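Serine/threonine-protein kinase/endoribonuclease IRE1 (PDB 2BE1) senses unfolded proteins in the endoplasmic reticulum through its lumenal domain, the part in this structure, and then splices HAC1 precursor mRNA to switch on the unfolded protein response. Local coordinates at residues D66-Y71 with L78-L83; R220-L225 with S238-G243. One frame throughout, in Å; residues are numbered along the deposited sequence.

Contact 1: residues D66-Y71 with L78-L83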
# COMPACT_ATOMS: atom_id res chain seq x y z
N ASP A 66 -0.54 5.46 12.66
CA ASP A 66 -1.34 5.39 11.46
C ASP A 66 -1.52 6.73 10.82
O ASP A 66 -2.08 6.83 9.75
CB ASP A 66 -2.70 4.87 11.81
CG ASP A 66 -2.76 3.34 11.80
OD1 ASP A 66 -1.76 2.65 11.43
OD2 ASP A 66 -3.84 2.78 12.15
N GLY A 67 -1.01 7.77 11.49
CA GLY A 67 -1.28 9.15 11.14
C GLY A 67 -2.76 9.52 11.25
O GLY A 67 -3.50 9.57 10.24
N ASN A 68 -3.20 9.79 12.49
CA ASN A 68 -4.60 10.13 12.68
C ASN A 68 -5.12 11.48 12.17
O ASN A 68 -4.43 12.48 12.19
CB ASN A 68 -4.94 9.97 14.12
CG ASN A 68 -6.24 9.25 14.29
OD1 ASN A 68 -6.28 8.19 14.97
ND2 ASN A 68 -7.33 9.77 13.64
N ILE A 69 -6.35 11.53 11.73
CA ILE A 69 -6.88 12.75 11.13
C ILE A 69 -7.79 13.53 12.06
O ILE A 69 -8.80 12.99 12.57
CB ILE A 69 -7.70 12.45 9.92
CG1 ILE A 69 -6.81 11.77 8.90
CG2 ILE A 69 -8.47 13.75 9.46
CD1 ILE A 69 -7.56 10.90 8.04
N TYR A 70 -7.41 14.80 12.25
CA TYR A 70 -8.20 15.82 12.95
C TYR A 70 -8.59 16.98 12.05
O TYR A 70 -8.13 17.15 10.92
CB TYR A 70 -7.37 16.43 14.01
CG TYR A 70 -7.14 15.54 15.15
CD1 TYR A 70 -7.92 15.63 16.26
CD2 TYR A 70 -6.12 14.64 15.16
CE1 TYR A 70 -7.70 14.83 17.36
CE2 TYR A 70 -5.87 13.84 16.26
CZ TYR A 70 -6.68 13.92 17.37
OH TYR A 70 -6.48 13.10 18.47
N TYR A 71 -9.41 17.85 12.56
CA TYR A 71 -9.93 18.84 11.67
C TYR A 71 -10.55 20.04 12.41
O TYR A 71 -11.28 19.89 13.41
CB TYR A 71 -10.98 18.14 10.90
CG TYR A 71 -12.03 19.00 10.32
CD1 TYR A 71 -11.72 19.82 9.21
CD2 TYR A 71 -13.37 18.94 10.81
CE1 TYR A 71 -12.71 20.62 8.58
CE2 TYR A 71 -14.37 19.72 10.22
CZ TYR A 71 -14.04 20.59 9.08
OH TYR A 71 -14.99 21.41 8.44
N LEU A 78 -12.04 22.27 17.02
CA LEU A 78 -11.24 21.15 16.59
C LEU A 78 -12.02 19.88 16.79
O LEU A 78 -12.59 19.64 17.87
CB LEU A 78 -10.00 21.06 17.47
CG LEU A 78 -9.10 19.88 17.25
CD1 LEU A 78 -8.48 20.07 15.96
CD2 LEU A 78 -8.04 19.87 18.21
N GLN A 79 -12.03 19.05 15.75
CA GLN A 79 -12.62 17.73 15.85
C GLN A 79 -11.72 16.56 15.48
O GLN A 79 -10.77 16.70 14.71
CB GLN A 79 -13.89 17.71 15.05
CG GLN A 79 -14.98 18.39 15.82
CD GLN A 79 -15.99 19.05 14.91
OE1 GLN A 79 -16.82 19.84 15.40
NE2 GLN A 79 -15.94 18.76 13.56
N LYS A 80 -12.01 15.41 16.06
CA LYS A 80 -11.26 14.23 15.72
C LYS A 80 -12.06 13.39 14.76
O LYS A 80 -13.15 12.94 15.09
CB LYS A 80 -10.90 13.41 16.94
CG LYS A 80 -9.96 12.30 16.61
CD LYS A 80 -9.41 11.71 17.87
CE LYS A 80 -8.84 10.31 17.62
NZ LYS A 80 -9.51 9.65 16.48
N LEU A 81 -11.55 13.16 13.56
CA LEU A 81 -12.24 12.27 12.69
C LEU A 81 -11.89 10.85 13.09
O LEU A 81 -10.76 10.59 13.59
CB LEU A 81 -11.84 12.52 11.27
CG LEU A 81 -12.37 13.83 10.76
CD1 LEU A 81 -12.32 13.70 9.27
CD2 LEU A 81 -13.77 13.98 11.22
N PRO A 82 -12.85 9.93 12.85
CA PRO A 82 -12.68 8.49 13.12
C PRO A 82 -11.92 7.80 11.99
O PRO A 82 -12.31 6.76 11.54
CB PRO A 82 -14.14 8.00 13.19
CG PRO A 82 -14.90 8.91 12.26
CD PRO A 82 -14.18 10.24 12.27
N LEU A 83 -10.85 8.40 11.51
CA LEU A 83 -10.17 7.95 10.30
C LEU A 83 -8.71 8.17 10.49
O LEU A 83 -8.31 9.03 11.30
CB LEU A 83 -10.64 8.78 9.11
CG LEU A 83 -12.14 8.74 8.76
CD1 LEU A 83 -12.37 9.52 7.48
CD2 LEU A 83 -12.72 7.30 8.64
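Y70 faces K80 and Y71 faces Q79 in an antiparallel beta hairpin, made by strands 68-73 and 77-84 of a three-stranded sheet in the lumenal domain. The pairing starts with a hydrogen-bonded pair: Y71 N gives to Q79 O at 2.8 Å, with the donor in the carbonyl plane, and Q79 N returns the bond to Y71 O. Y70 and K80 form the non-hydrogen-bonded pair that follows. Their side chains share the sheet face that also carries L78, and the lysine runs as a methylene chain over the ring: K80 CG sits 3.9 Å from the centroid of the Y70 ring, 29° off its normal, a CH-pi contact. With K80 CG anti to the backbone N (chi1 -172°), the chain is carried across the ring toward the hydroxyl end, where K80 CD lies 3.3 Å from Y70 OH. V280, A292 and S294 also pack against Y70.

Through the sheet, Y71 and Q79 lie side by side and point the same way. Farther along that face I69 CG2 touches L81 CD1 at 3.9 Å, and I69 CD1 meets L83 CB; I85 and L88 of helix 85-89 adjoin this patch, against I69 and L83 respectively.

The ladder then bends. L81 N bonds to I69 O (2.9 Å), but I69 N reaches past L81 to L83 O, at 3.2 Å and a fairly straight 162°. The chain turns a corner in an inverse gamma turn centred on P82, consistent with L83 O being the acceptor. Backbone bonds therefore fix the register, while the contribution of K80 is mainly apolar: its ammonium is too far from the Y70 ring for more than a weak cation-pi attraction, and its bond to L81 O is weak too.

Contact 2: residues R220-L225 with S238-G243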
# COMPACT_ATOMS: atom_id res chain seq x y z
N ARG A 220 8.67 20.08 26.26
CA ARG A 220 8.39 21.44 25.79
C ARG A 220 9.58 22.03 25.01
O ARG A 220 10.74 21.63 25.22
CB ARG A 220 7.86 22.30 26.93
CG ARG A 220 8.32 23.72 26.97
CD ARG A 220 9.32 23.97 28.12
NE ARG A 220 8.65 23.92 29.42
CZ ARG A 220 9.27 23.90 30.62
NH1 ARG A 220 10.62 23.93 30.70
NH2 ARG A 220 8.56 23.85 31.76
N ASP A 221 9.28 22.90 24.04
CA ASP A 221 10.36 23.56 23.33
C ASP A 221 11.27 22.66 22.57
O ASP A 221 12.47 22.75 22.74
CB ASP A 221 11.22 24.39 24.29
CG ASP A 221 10.50 25.69 24.76
OD1 ASP A 221 9.49 26.07 24.05
OD2 ASP A 221 10.93 26.31 25.81
N LYS A 222 10.67 21.85 21.70
CA LYS A 222 11.42 20.86 20.91
C LYS A 222 12.54 20.21 21.75
O LYS A 222 13.75 20.36 21.42
CB LYS A 222 12.07 21.46 19.66
CG LYS A 222 11.17 22.28 18.79
CD LYS A 222 11.30 23.83 19.08
CE LYS A 222 10.79 24.72 17.92
NZ LYS A 222 11.18 24.11 16.61
N SER A 223 12.14 19.54 22.83
CA SER A 223 13.13 18.87 23.65
C SER A 223 12.73 17.47 24.09
O SER A 223 11.56 17.06 23.98
CB SER A 223 13.37 19.66 24.88
OG SER A 223 12.18 19.65 25.61
N LEU A 224 13.71 16.74 24.58
CA LEU A 224 13.44 15.46 25.22
C LEU A 224 13.59 15.59 26.73
O LEU A 224 14.56 16.18 27.23
CB LEU A 224 14.37 14.35 24.69
CG LEU A 224 13.93 13.51 23.46
CD1 LEU A 224 12.53 13.81 22.91
CD2 LEU A 224 14.95 13.50 22.31
N LEU A 225 12.61 15.06 27.45
CA LEU A 225 12.68 14.96 28.89
C LEU A 225 12.70 13.49 29.28
O LEU A 225 11.84 12.74 28.86
CB LEU A 225 11.47 15.67 29.49
CG LEU A 225 11.14 15.27 30.92
CD1 LEU A 225 12.17 15.87 31.83
CD2 LEU A 225 9.78 15.82 31.31
N SER A 238 16.96 17.36 27.19
CA SER A 238 17.85 17.46 26.05
C SER A 238 17.97 18.90 25.56
O SER A 238 17.14 19.75 25.93
CB SER A 238 17.22 16.70 24.93
OG SER A 238 16.15 17.50 24.42
N PRO A 239 18.92 19.17 24.65
CA PRO A 239 18.96 20.48 24.04
C PRO A 239 17.84 20.60 22.98
O PRO A 239 16.99 19.69 22.90
CB PRO A 239 20.35 20.54 23.40
CG PRO A 239 20.92 19.22 23.44
CD PRO A 239 19.95 18.28 24.08
N THR A 240 17.82 21.69 22.20
CA THR A 240 16.73 21.81 21.27
C THR A 240 16.91 21.08 19.96
O THR A 240 18.03 21.03 19.41
CB THR A 240 16.39 23.19 20.94
OG1 THR A 240 15.67 23.66 22.04
CG2 THR A 240 15.37 23.21 19.81
N PHE A 241 15.82 20.53 19.45
CA PHE A 241 15.89 19.93 18.15
C PHE A 241 15.21 20.88 17.17
O PHE A 241 14.31 21.71 17.57
CB PHE A 241 15.18 18.60 18.18
CG PHE A 241 15.83 17.60 19.08
CD1 PHE A 241 15.43 17.47 20.41
CD2 PHE A 241 16.82 16.73 18.56
CE1 PHE A 241 15.99 16.49 21.22
CE2 PHE A 241 17.40 15.73 19.35
CZ PHE A 241 17.00 15.60 20.69
N PRO A 242 15.64 20.80 15.88
CA PRO A 242 15.06 21.61 14.82
C PRO A 242 13.53 21.52 14.72
O PRO A 242 12.94 22.34 14.06
CB PRO A 242 15.72 21.05 13.57
CG PRO A 242 16.24 19.76 14.01
CD PRO A 242 16.73 20.00 15.35
N GLY A 243 12.91 20.56 15.37
CA GLY A 243 11.46 20.51 15.36
C GLY A 243 10.99 19.63 16.50
O GLY A 243 11.83 18.88 17.14
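The F241 ring stands beside the backbone of 222-223, with K222 O and S223 CA at its edge, near its plane, and the L224 methyl CD2 coming in obliquely to F241 CE1. The two side chains cross at about a right angle. Outside these segments H23 makes an edge-to-face pair with the ring, and I32 of strand 31-36 touches it as well. F241 CG is anti to the carbonyl carbon (chi1 -65°), which turns the ring toward L224, while the backbone F241 N bonds to K222 O at 2.9 Å.

K222 points into the loop: its CB lies near F241 O (3.1 Å), and its CG passes along G243. T240 CG2 meets K222 CB at 3.7 Å, and T240 OG1 gives a weak bond to D221 O.

The other fixed point is S238. Its backbone N bonds to L224 O at 2.7 Å, in the carbonyl plane, but L224 N is taken by the hydroxyl: it reaches S238 OG at 2.6 Å in an almost straight bond (177°). The hydroxyl hydrogen goes on to P239 O, at 2.8 Å from S238 OG and on a lone pair, so OG accepts from L224 of strand 223-227 and donates within its own segment. With an alanine at S238, the L224 N-H would probably lose its acceptor and P239 O this donor.

The loop 238-243, between strands 234-237 and 245-254, thus carries the pairing with strand 223-227 past the end of strand 234-237, one side-chain oxygen standing in for a carbonyl; P239 and T240 separate this site from the F241 bond to K222, just ahead of the strand.

How the contacts relate
Following the chain, contact 1 comes first: it closes the short turn between strands 68-73 and 77-84, after which the chain enters helix 85-89. Contact 2 opens much later. It closes a longer excursion that includes strand 234-237, pairing the start of strand 223-227 with the segment leading to strand 245-254, a member of the five-stranded sheet. The two are in series, neither nested nor crossed. Contacts 1 and 2 lie on opposite sides of the chain's centre, and the nearest atoms of contacts 1 and 2 are about 17 Å apart. Contact 1 packs by Y70 and L78 against strand 280-284, and by Y70 against strand 290-294, whereas contact 2 joins a small three-stranded sheet to strands 22-26 and 31-36.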